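Local coordinates for DUF3247 family protein (Xanthomonas campestris pv. campestris, PDB 2E12) that is of unknown function but adopts a novel variant of the Sm-like fold, whose classical members bind RNA, at residues A[6-11]-A[54-59]; A[23-28]-A[87-92]; A[33-38]-A[79-84]. All coordinates share one frame; numbering follows the deposited sequence.

Contact 1. Residues A[6-11]-A[54-59]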
ATOM      1  N   PRO A   6      20.300  -4.918   5.758  1.00  2.75           N
ATOM      2  CA  PRO A   6      21.012  -3.658   5.539  1.00  2.75           C
ATOM      3  C   PRO A   6      20.214  -2.406   5.953  1.00  2.75           C
ATOM      4  O   PRO A   6      20.802  -1.434   6.421  1.00  6.58           O
ATOM      5  CB  PRO A   6      21.346  -3.697   4.039  1.00  2.75           C
ATOM      6  CG  PRO A   6      20.449  -4.799   3.477  1.00  2.75           C
ATOM      7  CD  PRO A   6      20.418  -5.793   4.582  1.00  2.75           C
ATOM      8  N   HIS A   7      18.890  -2.435   5.778  1.00  6.58           N
ATOM      9  CA  HIS A   7      18.016  -1.312   6.159  1.00  6.58           C
ATOM     10  C   HIS A   7      16.662  -1.859   6.619  1.00  6.58           C
ATOM     11  O   HIS A   7      16.255  -2.930   6.175  1.00  6.58           O
ATOM     12  CB  HIS A   7      17.761  -0.363   4.971  1.00  6.58           C
ATOM     13  CG  HIS A   7      19.001   0.117   4.282  1.00 17.56           C
ATOM     14  ND1 HIS A   7      19.697  -0.657   3.378  1.00 28.54           N
ATOM     15  CD2 HIS A   7      19.656   1.300   4.348  1.00 28.54           C
ATOM     16  CE1 HIS A   7      20.727   0.029   2.915  1.00 39.52           C
ATOM     17  NE2 HIS A   7      20.725   1.219   3.488  1.00 39.52           N
ATOM     18  N   VAL A   8      15.972  -1.136   7.507  1.00  6.58           N
ATOM     19  CA  VAL A   8      14.640  -1.553   7.998  1.00  6.58           C
ATOM     20  C   VAL A   8      13.712  -0.325   8.129  1.00  6.58           C
ATOM     21  O   VAL A   8      14.184   0.778   8.398  1.00  6.58           O
ATOM     22  CB  VAL A   8      14.719  -2.306   9.369  1.00  6.58           C
ATOM     23  CG1 VAL A   8      15.394  -3.660   9.190  1.00 17.56           C
ATOM     24  CG2 VAL A   8      15.483  -1.467  10.389  1.00 17.56           C
ATOM     25  N   TYR A   9      12.402  -0.530   7.966  1.00  6.58           N
ATOM     26  CA  TYR A   9      11.415   0.574   7.992  1.00  6.58           C
ATOM     27  C   TYR A   9      10.241   0.475   8.984  1.00  6.58           C
ATOM     28  O   TYR A   9       9.654  -0.588   9.169  1.00  6.58           O
ATOM     29  CB  TYR A   9      10.845   0.750   6.580  1.00  6.58           C
ATOM     30  CG  TYR A   9      11.920   0.945   5.533  1.00 17.56           C
ATOM     31  CD1 TYR A   9      12.429   2.215   5.256  1.00 28.54           C
ATOM     32  CD2 TYR A   9      12.481  -0.148   4.876  1.00 28.54           C
ATOM     33  CE1 TYR A   9      13.472   2.391   4.355  1.00 39.52           C
ATOM     34  CE2 TYR A   9      13.525   0.017   3.978  1.00 39.52           C
ATOM     35  CZ  TYR A   9      14.016   1.288   3.721  1.00 50.50           C
ATOM     36  OH  TYR A   9      15.057   1.458   2.835  1.00 61.48           O
ATOM     37  N   THR A  10       9.878   1.609   9.580  1.00  6.58           N
ATOM     38  CA  THR A  10       8.794   1.661  10.565  1.00  6.58           C
ATOM     39  C   THR A  10       7.683   2.664  10.243  1.00  6.58           C
ATOM     40  O   THR A  10       6.669   2.713  10.938  1.00  6.58           O
ATOM     41  CB  THR A  10       9.339   2.012  11.970  1.00  6.58           C
ATOM     42  OG1 THR A  10       9.876   3.340  11.961  1.00 17.56           O
ATOM     43  CG2 THR A  10      10.438   1.042  12.374  1.00 17.56           C
ATOM     44  N   GLU A  11       7.871   3.462   9.200  1.00  6.58           N
ATOM     45  CA  GLU A  11       6.872   4.466   8.827  1.00  6.58           C
ATOM     46  C   GLU A  11       5.779   3.849   7.945  1.00  6.58           C
ATOM     47  O   GLU A  11       6.074   3.167   6.962  1.00  6.58           O
ATOM     48  CB  GLU A  11       7.552   5.628   8.096  1.00  6.58           C
ATOM     49  CG  GLU A  11       6.721   6.906   8.026  1.00 17.56           C
ATOM     50  CD  GLU A  11       6.575   7.582   9.381  1.00 28.54           C
ATOM     51  OE1 GLU A  11       7.594   7.709  10.096  1.00 39.52           O
ATOM     52  OE2 GLU A  11       5.448   7.997   9.724  1.00 39.52           O
ATOM     53  N   TYR A  54      13.222  -7.273  10.840  1.00  6.58           N
ATOM     54  CA  TYR A  54      14.671  -7.527  10.875  1.00  6.58           C
ATOM     55  C   TYR A  54      15.342  -6.501  11.780  1.00  6.58           C
ATOM     56  O   TYR A  54      14.677  -5.617  12.309  1.00  6.58           O
ATOM     57  CB  TYR A  54      15.271  -7.387   9.470  1.00  6.58           C
ATOM     58  CG  TYR A  54      14.762  -8.371   8.434  1.00 17.56           C
ATOM     59  CD1 TYR A  54      15.277  -9.664   8.358  1.00 28.54           C
ATOM     60  CD2 TYR A  54      13.787  -7.996   7.508  1.00 28.54           C
ATOM     61  CE1 TYR A  54      14.839 -10.555   7.382  1.00 39.52           C
ATOM     62  CE2 TYR A  54      13.343  -8.878   6.534  1.00 39.52           C
ATOM     63  CZ  TYR A  54      13.873 -10.155   6.475  1.00 50.50           C
ATOM     64  OH  TYR A  54      13.439 -11.028   5.504  1.00 61.48           O
ATOM     65  N   ARG A  55      16.656  -6.643  11.954  1.00  2.75           N
ATOM     66  CA  ARG A  55      17.484  -5.717  12.739  1.00  2.75           C
ATOM     67  C   ARG A  55      18.598  -5.193  11.840  1.00  2.75           C
ATOM     68  O   ARG A  55      19.156  -5.947  11.026  1.00  2.75           O
ATOM     69  CB  ARG A  55      18.205  -6.395  13.915  1.00  2.75           C
ATOM     70  CG  ARG A  55      17.396  -6.707  15.137  1.00  2.75           C
ATOM     71  CD  ARG A  55      18.370  -7.016  16.274  1.00  2.75           C
ATOM     72  NE  ARG A  55      17.730  -7.633  17.429  1.00  2.75           N
ATOM     73  CZ  ARG A  55      18.386  -8.097  18.485  1.00  2.75           C
ATOM     74  NH1 ARG A  55      19.708  -8.006  18.542  1.00  2.75           N
ATOM     75  NH2 ARG A  55      17.723  -8.695  19.467  1.00  2.75           N
ATOM     76  N   ASP A  56      18.939  -3.918  11.994  1.00  2.75           N
ATOM     77  CA  ASP A  56      20.054  -3.372  11.232  1.00  2.75           C
ATOM     78  C   ASP A  56      21.290  -3.446  12.138  1.00  2.75           C
ATOM     79  O   ASP A  56      21.216  -3.947  13.266  1.00  2.75           O
ATOM     80  CB  ASP A  56      19.796  -1.927  10.782  1.00  2.75           C
ATOM     81  CG  ASP A  56      19.384  -1.002  11.922  1.00  2.75           C
ATOM     82  OD1 ASP A  56      19.794  -1.212  13.082  1.00  2.75           O
ATOM     83  OD2 ASP A  56      18.658  -0.027  11.640  1.00  2.75           O
ATOM     84  N   GLU A  57      22.420  -2.954  11.646  1.00  2.75           N
ATOM     85  CA  GLU A  57      23.653  -2.998  12.408  1.00  2.75           C
ATOM     86  C   GLU A  57      23.610  -2.278  13.752  1.00  2.75           C
ATOM     87  O   GLU A  57      24.283  -2.702  14.692  1.00  2.75           O
ATOM     88  CB  GLU A  57      24.802  -2.438  11.581  1.00  2.75           C
ATOM     89  CG  GLU A  57      26.140  -2.673  12.237  1.00  2.75           C
ATOM     90  CD  GLU A  57      27.275  -2.074  11.471  1.00  2.75           C
ATOM     91  OE1 GLU A  57      27.285  -2.207  10.226  1.00  2.75           O
ATOM     92  OE2 GLU A  57      28.174  -1.481  12.119  1.00  2.75           O
ATOM     93  N   GLN A  58      22.859  -1.180  13.834  1.00  2.75           N
ATOM     94  CA  GLN A  58      22.729  -0.407  15.072  1.00  2.75           C
ATOM     95  C   GLN A  58      21.758  -1.106  16.018  1.00  2.75           C
ATOM     96  O   GLN A  58      21.473  -0.610  17.101  1.00  2.75           O
ATOM     97  CB  GLN A  58      22.227   1.015  14.766  1.00  2.75           C
ATOM     98  CG  GLN A  58      23.321   1.993  14.338  1.00  2.75           C
ATOM     99  CD  GLN A  58      22.777   3.284  13.722  1.00  2.75           C
ATOM    100  OE1 GLN A  58      21.852   3.915  14.258  1.00  2.75           O
ATOM    101  NE2 GLN A  58      23.363   3.691  12.598  1.00  2.75           N
ATOM    102  N   GLU A  59      21.253  -2.258  15.577  1.00  2.75           N
ATOM    103  CA  GLU A  59      20.314  -3.090  16.327  1.00  2.75           C
ATOM    104  C   GLU A  59      18.863  -2.584  16.426  1.00  2.75           C
ATOM    105  O   GLU A  59      18.159  -2.940  17.362  1.00  2.75           O
ATOM    106  CB  GLU A  59      20.849  -3.356  17.739  1.00  2.75           C
ATOM    107  CG  GLU A  59      22.269  -3.910  17.802  1.00  2.75           C
ATOM    108  CD  GLU A  59      22.394  -5.319  17.251  1.00  2.75           C
ATOM    109  OE1 GLU A  59      21.393  -6.055  17.249  1.00  2.75           O
ATOM    110  OE2 GLU A  59      23.506  -5.703  16.836  1.00  2.75           O
TER
HETATM  111  O   HOH W   1      17.779   0.711   8.963  1.00  1.02           O

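Contact 2. Residues A[23-28]-A[87-92]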
ATOM      1  N   LYS A  23       1.763  -7.517  -3.708  1.00  6.58           N
ATOM      2  CA  LYS A  23       0.548  -7.686  -4.496  1.00  6.58           C
ATOM      3  C   LYS A  23       0.854  -7.753  -5.991  1.00  6.58           C
ATOM      4  O   LYS A  23       0.131  -8.389  -6.757  1.00  6.58           O
ATOM      5  CB  LYS A  23      -0.409  -6.519  -4.226  1.00  6.58           C
ATOM      6  CG  LYS A  23      -1.098  -6.556  -2.871  1.00 17.56           C
ATOM      7  CD  LYS A  23      -2.234  -7.564  -2.861  1.00 28.54           C
ATOM      8  CE  LYS A  23      -3.154  -7.331  -4.052  1.00 39.52           C
ATOM      9  NZ  LYS A  23      -3.459  -5.882  -4.223  1.00 50.50           N
ATOM     10  N   LEU A  24       1.924  -7.083  -6.403  1.00  6.58           N
ATOM     11  CA  LEU A  24       2.316  -7.065  -7.802  1.00  6.58           C
ATOM     12  C   LEU A  24       3.415  -8.084  -8.119  1.00  6.58           C
ATOM     13  O   LEU A  24       3.835  -8.210  -9.263  1.00  6.58           O
ATOM     14  CB  LEU A  24       2.782  -5.664  -8.186  1.00  6.58           C
ATOM     15  CG  LEU A  24       1.770  -4.543  -7.925  1.00 17.56           C
ATOM     16  CD1 LEU A  24       2.396  -3.206  -8.305  1.00 28.54           C
ATOM     17  CD2 LEU A  24       0.494  -4.787  -8.718  1.00 28.54           C
ATOM     18  N   LEU A  25       3.880  -8.811  -7.109  1.00  6.58           N
ATOM     19  CA  LEU A  25       4.935  -9.800  -7.315  1.00  6.58           C
ATOM     20  C   LEU A  25       4.494 -11.194  -6.892  1.00  6.58           C
ATOM     21  O   LEU A  25       5.176 -11.859  -6.106  1.00  6.58           O
ATOM     22  CB  LEU A  25       6.192  -9.415  -6.524  1.00  6.58           C
ATOM     23  CG  LEU A  25       6.994  -8.204  -7.005  1.00 17.56           C
ATOM     24  CD1 LEU A  25       8.010  -7.789  -5.951  1.00 28.54           C
ATOM     25  CD2 LEU A  25       7.687  -8.548  -8.310  1.00 28.54           C
ATOM     26  N   ASP A  26       3.360 -11.643  -7.414  1.00  2.75           N
ATOM     27  CA  ASP A  26       2.867 -12.957  -7.050  1.00  2.75           C
ATOM     28  C   ASP A  26       3.815 -14.074  -7.517  1.00  2.75           C
ATOM     29  O   ASP A  26       4.522 -13.942  -8.522  1.00  2.75           O
ATOM     30  CB  ASP A  26       1.464 -13.177  -7.622  1.00  2.75           C
ATOM     31  CG  ASP A  26       0.784 -14.391  -7.025  1.00  2.75           C
ATOM     32  OD1 ASP A  26      -0.228 -14.852  -7.604  1.00  2.75           O
ATOM     33  OD2 ASP A  26       1.253 -14.890  -5.969  1.00  2.75           O
ATOM     34  N   GLY A  27       3.827 -15.176  -6.771  1.00  2.75           N
ATOM     35  CA  GLY A  27       4.685 -16.293  -7.121  1.00  2.75           C
ATOM     36  C   GLY A  27       4.573 -16.712  -8.578  1.00  2.75           C
ATOM     37  O   GLY A  27       3.461 -16.860  -9.110  1.00  2.75           O
ATOM     38  N   GLN A  28       5.736 -16.870  -9.220  1.00  2.75           N
ATOM     39  CA  GLN A  28       5.866 -17.300 -10.619  1.00  2.75           C
ATOM     40  C   GLN A  28       5.441 -16.307 -11.700  1.00  2.75           C
ATOM     41  O   GLN A  28       5.440 -16.651 -12.877  1.00  2.75           O
ATOM     42  CB  GLN A  28       5.123 -18.633 -10.840  1.00  2.75           C
ATOM     43  CG  GLN A  28       5.740 -19.828 -10.123  1.00  2.75           C
ATOM     44  CD  GLN A  28       7.174 -20.107 -10.556  1.00  2.75           C
ATOM     45  OE1 GLN A  28       7.423 -20.534 -11.677  1.00  2.75           O
ATOM     46  NE2 GLN A  28       8.123 -19.864  -9.661  1.00  2.75           N
ATOM     47  N   VAL A  87      11.271   0.607  -7.200  1.00  6.58           N
ATOM     48  CA  VAL A  87      10.590   1.851  -7.558  1.00  6.58           C
ATOM     49  C   VAL A  87       9.350   1.600  -8.430  1.00  6.58           C
ATOM     50  O   VAL A  87       8.409   2.399  -8.441  1.00  6.58           O
ATOM     51  CB  VAL A  87      11.558   2.780  -8.319  1.00  6.58           C
ATOM     52  CG1 VAL A  87      10.895   4.108  -8.611  1.00 17.56           C
ATOM     53  CG2 VAL A  87      12.816   2.980  -7.505  1.00 17.56           C
ATOM     54  N   ALA A  88       9.346   0.490  -9.158  1.00  6.58           N
ATOM     55  CA  ALA A  88       8.213   0.168 -10.019  1.00  6.58           C
ATOM     56  C   ALA A  88       8.209  -1.308 -10.408  1.00  6.58           C
ATOM     57  O   ALA A  88       9.260  -1.936 -10.482  1.00  6.58           O
ATOM     58  CB  ALA A  88       8.252   1.038 -11.279  1.00  6.58           C
ATOM     59  N   VAL A  89       7.019  -1.846 -10.655  1.00  6.58           N
ATOM     60  CA  VAL A  89       6.862  -3.240 -11.051  1.00  6.58           C
ATOM     61  C   VAL A  89       5.801  -3.317 -12.136  1.00  6.58           C
ATOM     62  O   VAL A  89       4.645  -2.973 -11.897  1.00  6.58           O
ATOM     63  CB  VAL A  89       6.404  -4.124  -9.870  1.00  6.58           C
ATOM     64  CG1 VAL A  89       6.166  -5.545 -10.353  1.00 17.56           C
ATOM     65  CG2 VAL A  89       7.449  -4.107  -8.757  1.00 17.56           C
ATOM     66  N   HIS A  90       6.193  -3.756 -13.330  1.00  6.58           N
ATOM     67  CA  HIS A  90       5.248  -3.872 -14.436  1.00  6.58           C
ATOM     68  C   HIS A  90       5.195  -5.307 -14.963  1.00  6.58           C
ATOM     69  O   HIS A  90       6.217  -5.985 -15.057  1.00  6.58           O
ATOM     70  CB  HIS A  90       5.630  -2.881 -15.536  1.00  6.58           C
ATOM     71  CG  HIS A  90       5.482  -1.448 -15.119  1.00 17.56           C
ATOM     72  ND1 HIS A  90       4.256  -0.873 -14.859  1.00 28.54           N
ATOM     73  CD2 HIS A  90       6.405  -0.493 -14.864  1.00 28.54           C
ATOM     74  CE1 HIS A  90       4.431   0.373 -14.461  1.00 39.52           C
ATOM     75  NE2 HIS A  90       5.727   0.630 -14.456  1.00 39.52           N
ATOM     76  N   PRO A  91       3.995  -5.794 -15.298  1.00  6.58           N
ATOM     77  CA  PRO A  91       3.803  -7.156 -15.809  1.00  6.58           C
ATOM     78  C   PRO A  91       4.161  -7.322 -17.288  1.00  6.58           C
ATOM     79  O   PRO A  91       4.443  -6.340 -17.965  1.00  6.58           O
ATOM     80  CB  PRO A  91       2.325  -7.386 -15.565  1.00  6.58           C
ATOM     81  CG  PRO A  91       1.758  -6.040 -15.921  1.00 17.56           C
ATOM     82  CD  PRO A  91       2.708  -5.079 -15.227  1.00 28.54           C
ATOM     83  N   MET A  92       4.160  -8.576 -17.757  1.00  2.75           N
ATOM     84  CA  MET A  92       4.423  -8.956 -19.155  1.00  2.75           C
ATOM     85  C   MET A  92       5.861  -9.323 -19.560  1.00  2.75           C
ATOM     86  O   MET A  92       6.065 -10.220 -20.393  1.00  2.75           O
ATOM     87  CB  MET A  92       3.872  -7.887 -20.112  1.00  2.75           C
ATOM     88  CG  MET A  92       3.837  -8.308 -21.577  1.00  2.75           C
ATOM     89  SD  MET A  92       2.879  -9.798 -21.877  1.00  2.75           S
ATOM     90  CE  MET A  92       1.394  -9.120 -22.537  1.00  2.75           C
TER

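Contact 3. Residues A[33-38]-A[79-84]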
ATOM      1  N   ILE A  33      11.284  -5.117 -13.245  1.00  6.58           N
ATOM      2  CA  ILE A  33      11.353  -4.274 -12.061  1.00  6.58           C
ATOM      3  C   ILE A  33      12.264  -3.064 -12.188  1.00  6.58           C
ATOM      4  O   ILE A  33      13.348  -3.161 -12.750  1.00  6.58           O
ATOM      5  CB  ILE A  33      11.842  -5.113 -10.869  1.00  6.58           C
ATOM      6  CG1 ILE A  33      10.940  -6.342 -10.712  1.00 17.56           C
ATOM      7  CG2 ILE A  33      11.859  -4.273  -9.597  1.00 17.56           C
ATOM      8  CD1 ILE A  33      11.440  -7.345  -9.691  1.00 28.54           C
ATOM      9  N   GLU A  34      11.810  -1.929 -11.660  1.00  6.58           N
ATOM     10  CA  GLU A  34      12.606  -0.704 -11.663  1.00  6.58           C
ATOM     11  C   GLU A  34      13.189  -0.547 -10.252  1.00  6.58           C
ATOM     12  O   GLU A  34      12.444  -0.535  -9.269  1.00  6.58           O
ATOM     13  CB  GLU A  34      11.749   0.521 -12.009  1.00  6.58           C
ATOM     14  CG  GLU A  34      11.203   0.532 -13.435  1.00 17.56           C
ATOM     15  CD  GLU A  34      10.646   1.892 -13.839  1.00 28.54           C
ATOM     16  OE1 GLU A  34      10.048   2.000 -14.933  1.00 39.52           O
ATOM     17  OE2 GLU A  34      10.815   2.857 -13.061  1.00 39.52           O
ATOM     18  N   LEU A  35      14.516  -0.429 -10.169  1.00  6.58           N
ATOM     19  CA  LEU A  35      15.240  -0.286  -8.901  1.00  6.58           C
ATOM     20  C   LEU A  35      15.717   1.152  -8.689  1.00  6.58           C
ATOM     21  O   LEU A  35      15.949   1.871  -9.653  1.00  6.58           O
ATOM     22  CB  LEU A  35      16.446  -1.228  -8.888  1.00  6.58           C
ATOM     23  CG  LEU A  35      16.152  -2.727  -8.999  1.00 17.56           C
ATOM     24  CD1 LEU A  35      17.412  -3.471  -9.385  1.00 28.54           C
ATOM     25  CD2 LEU A  35      15.593  -3.242  -7.682  1.00 28.54           C
ATOM     26  N   ASP A  36      15.897   1.551  -7.428  1.00  6.58           N
ATOM     27  CA  ASP A  36      16.322   2.921  -7.101  1.00  6.58           C
ATOM     28  C   ASP A  36      17.762   3.318  -7.439  1.00  6.58           C
ATOM     29  O   ASP A  36      18.190   4.424  -7.119  1.00  6.58           O
ATOM     30  CB  ASP A  36      16.040   3.225  -5.619  1.00  6.58           C
ATOM     31  CG  ASP A  36      16.897   2.404  -4.666  1.00 17.56           C
ATOM     32  OD1 ASP A  36      17.790   1.672  -5.130  1.00 28.54           O
ATOM     33  OD2 ASP A  36      16.678   2.501  -3.440  1.00 28.54           O
ATOM     34  N   ASP A  37      18.502   2.419  -8.085  1.00  6.58           N
ATOM     35  CA  ASP A  37      19.882   2.698  -8.485  1.00  6.58           C
ATOM     36  C   ASP A  37      19.930   2.925 -10.002  1.00  6.58           C
ATOM     37  O   ASP A  37      21.004   3.060 -10.597  1.00  6.58           O
ATOM     38  CB  ASP A  37      20.778   1.524  -8.110  1.00  6.58           C
ATOM     39  CG  ASP A  37      20.560   0.329  -9.002  1.00 17.56           C
ATOM     40  OD1 ASP A  37      19.392   0.078  -9.371  1.00 28.54           O
ATOM     41  OD2 ASP A  37      21.555  -0.357  -9.322  1.00 28.54           O
ATOM     42  N   GLY A  38      18.751   2.965 -10.617  1.00  6.58           N
ATOM     43  CA  GLY A  38      18.648   3.180 -12.046  1.00  6.58           C
ATOM     44  C   GLY A  38      18.582   1.883 -12.834  1.00  6.58           C
ATOM     45  O   GLY A  38      18.168   1.866 -13.994  1.00  6.58           O
ATOM     46  N   GLN A  79      18.847 -14.409  -8.615  1.00  2.75           N
ATOM     47  CA  GLN A  79      19.231 -13.165  -7.946  1.00  2.75           C
ATOM     48  C   GLN A  79      18.323 -12.834  -6.766  1.00  2.75           C
ATOM     49  O   GLN A  79      17.114 -12.989  -6.866  1.00  2.75           O
ATOM     50  CB  GLN A  79      19.180 -12.003  -8.949  1.00  2.75           C
ATOM     51  CG  GLN A  79      19.107 -12.450 -10.398  1.00  2.75           C
ATOM     52  CD  GLN A  79      20.195 -11.825 -11.245  1.00  2.75           C
ATOM     53  OE1 GLN A  79      20.452 -12.255 -12.375  1.00  2.75           O
ATOM     54  NE2 GLN A  79      20.844 -10.800 -10.701  1.00  2.75           N
ATOM     55  N   TRP A  80      18.917 -12.394  -5.657  1.00  6.58           N
ATOM     56  CA  TRP A  80      18.170 -12.000  -4.463  1.00  6.58           C
ATOM     57  C   TRP A  80      18.348 -10.504  -4.269  1.00  6.58           C
ATOM     58  O   TRP A  80      19.467  -9.994  -4.340  1.00  6.58           O
ATOM     59  CB  TRP A  80      18.685 -12.722  -3.211  1.00  6.58           C
ATOM     60  CG  TRP A  80      18.257 -14.151  -3.105  1.00 17.56           C
ATOM     61  CD1 TRP A  80      18.825 -15.228  -3.725  1.00 28.54           C
ATOM     62  CD2 TRP A  80      17.172 -14.662  -2.326  1.00 28.54           C
ATOM     63  NE1 TRP A  80      18.161 -16.379  -3.376  1.00 39.52           N
ATOM     64  CE2 TRP A  80      17.141 -16.060  -2.518  1.00 39.52           C
ATOM     65  CE3 TRP A  80      16.220 -14.076  -1.483  1.00 39.52           C
ATOM     66  CZ2 TRP A  80      16.193 -16.881  -1.896  1.00 50.50           C
ATOM     67  CZ3 TRP A  80      15.277 -14.894  -0.865  1.00 50.50           C
ATOM     68  CH2 TRP A  80      15.273 -16.280  -1.075  1.00 61.48           C
ATOM     69  N   ILE A  81      17.242  -9.806  -4.022  1.00  6.58           N
ATOM     70  CA  ILE A  81      17.282  -8.363  -3.826  1.00  6.58           C
ATOM     71  C   ILE A  81      16.426  -7.962  -2.630  1.00  6.58           C
ATOM     72  O   ILE A  81      15.429  -8.619  -2.337  1.00  6.58           O
ATOM     73  CB  ILE A  81      16.732  -7.628  -5.064  1.00  6.58           C
ATOM     74  CG1 ILE A  81      17.587  -7.952  -6.290  1.00 17.56           C
ATOM     75  CG2 ILE A  81      16.691  -6.129  -4.810  1.00 17.56           C
ATOM     76  CD1 ILE A  81      17.124  -7.260  -7.564  1.00 28.54           C
ATOM     77  N   TRP A  82      16.819  -6.904  -1.932  1.00  6.58           N
ATOM     78  CA  TRP A  82      16.012  -6.429  -0.818  1.00  6.58           C
ATOM     79  C   TRP A  82      14.968  -5.528  -1.471  1.00  6.58           C
ATOM     80  O   TRP A  82      15.296  -4.695  -2.318  1.00  6.58           O
ATOM     81  CB  TRP A  82      16.857  -5.658   0.203  1.00  6.58           C
ATOM     82  CG  TRP A  82      17.792  -6.546   0.968  1.00 17.56           C
ATOM     83  CD1 TRP A  82      19.080  -6.852   0.645  1.00 28.54           C
ATOM     84  CD2 TRP A  82      17.485  -7.303   2.145  1.00 28.54           C
ATOM     85  NE1 TRP A  82      19.597  -7.754   1.545  1.00 39.52           N
ATOM     86  CE2 TRP A  82      18.639  -8.048   2.478  1.00 39.52           C
ATOM     87  CE3 TRP A  82      16.345  -7.426   2.951  1.00 39.52           C
ATOM     88  CZ2 TRP A  82      18.687  -8.908   3.583  1.00 50.50           C
ATOM     89  CZ3 TRP A  82      16.391  -8.283   4.053  1.00 50.50           C
ATOM     90  CH2 TRP A  82      17.558  -9.012   4.355  1.00 61.48           C
ATOM     91  N   MET A  83      13.709  -5.714  -1.086  1.00  6.58           N
ATOM     92  CA  MET A  83      12.602  -4.974  -1.684  1.00  6.58           C
ATOM     93  C   MET A  83      12.512  -3.458  -1.497  1.00  6.58           C
ATOM     94  O   MET A  83      11.814  -2.796  -2.262  1.00  6.58           O
ATOM     95  CB  MET A  83      11.283  -5.639  -1.279  1.00  6.58           C
ATOM     96  CG  MET A  83      11.024  -6.939  -2.040  1.00 17.56           C
ATOM     97  SD  MET A  83       9.807  -8.032  -1.266  1.00 28.54           S
ATOM     98  CE  MET A  83       8.278  -7.327  -1.873  1.00 39.52           C
ATOM     99  N   ASP A  84      13.205  -2.897  -0.509  1.00  6.58           N
ATOM    100  CA  ASP A  84      13.161  -1.444  -0.322  1.00  6.58           C
ATOM    101  C   ASP A  84      13.850  -0.707  -1.477  1.00  6.58           C
ATOM    102  O   ASP A  84      13.801   0.521  -1.566  1.00  6.58           O
ATOM    103  CB  ASP A  84      13.829  -1.039   0.997  1.00  6.58           C
ATOM    104  CG  ASP A  84      15.255  -1.557   1.125  1.00 17.56           C
ATOM    105  OD1 ASP A  84      15.994  -1.043   1.991  1.00 28.54           O
ATOM    106  OD2 ASP A  84      15.633  -2.476   0.373  1.00 28.54           O
TER

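Contact 1. Residues A[6-11]-A[54-59]
The flat carboxylate of Asp56 carries Val8 over one face: CG2 of Val8 comes in from above its plane to 3.7 Å from OD2, the oxygen that also accepts from a water (2.9 Å). This water in turn accepts from Val8 N at 3.0 Å, bridging the loop backbone to the acid. At the far side of the same carboxylate, OD1 takes a hydrogen bond from the backbone N of Arg60. A chi1 of 52° sets CG of Asp56 between its own backbone N and carbonyl carbon, with OD2 towards Val8 and the water and OD1 towards Arg60 N.

The other valine methyl, CG1, lies against CB of Tyr54 at 3.7 Å and does not touch the ring. That ring leads away to an edge-to-face stack with Trp82, and its OH is bonded to Gln66. The turn is braced further out: Glu59 N bonds to Asp56 O, and Arg55 NH1 forms a salt bridge with Glu59 OE1 (2.9 Å), whose acid also accepts from Tyr4 OH. Tyr9 is bonded through its backbone to Ser63, and Lys3 and Ala5, just before the segment, to Arg55. These contacts lay the N-terminal segment across a beta hairpin: strands 44-55 and 61-70, linked through a type I turn from Asp56 to Glu59.

Contact 2. Residues A[23-28]-A[87-92]
Val89 presses one methyl, CG1, into the bend formed by Leu24 and Leu25, and this methyl makes the closest touches. It lies 3.7 Å from the carbonyl O of Leu24, 4.0 Å from CB of the same residue and 3.9 Å from CD2 of Leu25. The leucines meet it differently: Leu24 offers its backbone and the root of its side chain, whereas Leu25 reaches across with the end of a branch. CG1 of Val89 stands opposite the backbone N (chi1 176°), which turns it to the loop. The contact is wholly apolar apart from the Leu24 carbonyl, and the nearest alpha carbons, those of Leu24 and Val89, are 6.8 Å apart.

In the next shell, Leu25 is buried against Val31 and Met83, so the side chain that meets Val89 is itself set in the core. Leu24 instead packs on Gln12 of the second subunit, placing this side of the contact near the dimer interface. The loop beyond is tied to strand 44-55: Asp26 OD2 forms a salt bridge with Arg48 NH2 besides a weak bond from Gly27 N (2.7 Å), and Gln28 NE2 donates to Ala46 O.

Val89 is positioned by its strand, which pairs with strand 30-35 through His90 and Arg32 and, at a classic beta bulge, sets both Val87 and Ala88 opposite Glu34. Joining the exit of helix 12-23 to the last strand, at the edge of a three-stranded antiparallel sheet, is consistent with the Sm-like fold, of which this protein is a variant: an N-terminal helix followed by a small beta barrel.

Contact 3. Residues A[33-38]-A[79-84]
Leu35 and Ile81 meet through their ends, bridging two strands that belong to different three-stranded sheets. From CB, the Leu35 side chain runs to CG, whose two methyls both face the isoleucine: CD1 lies 4.2 Å from Ile81 CD1, and CD2 is about as far (4.3 Å) from that same methyl and 4.2 Å from Ile81 CG2. The isoleucine is fully extended beyond CB (chi2 180°), which carries CD1 out to the leucine, while Ile41 packs on it too. The distances mark a loose apolar touch.

Beside this pair, Asp36 OD2 comes no nearer than 4.0 Å to the carbonyl O of Asp84; its partner is Arg85 NH2, in a salt bridge. The two acids stand 6.4 Å apart between their OD2 atoms, and Arg85 probably eases their mutual repulsion. Asp84 OD1 is bonded to Tyr9 OH. A type I turn from Leu35 to Gly38, closed by Gly38 N to Leu35 O, leads into strand 40-42. On the other side, a 3-10 turn starting at Met83 joins strands 79-82 and 86-91, the link expected between the last two strands of an SH3-like small barrel.

Along the chain the six segments run 6-11, 23-28, 33-38, 54-59, 79-84 and 87-92, so contact 3 is nested within contact 2 while contact 1 crosses both. Contacts 1 and 2 sit on opposite sides of the chain's centre, about 24 Å between centres, near the two ends of helix 12-23. Contact 3 lies between, about 17 Å from contact 1 and 12 Å from contact 2 (centres). It touches contact 1 through Pro6 on Trp82, and contact 2 through the neighbouring strands 30-35 and 86-91. Contact 3 thus joins the two antiparallel sheets, tying the hairpin end to the helix-exit end in one compact Sm-like unit.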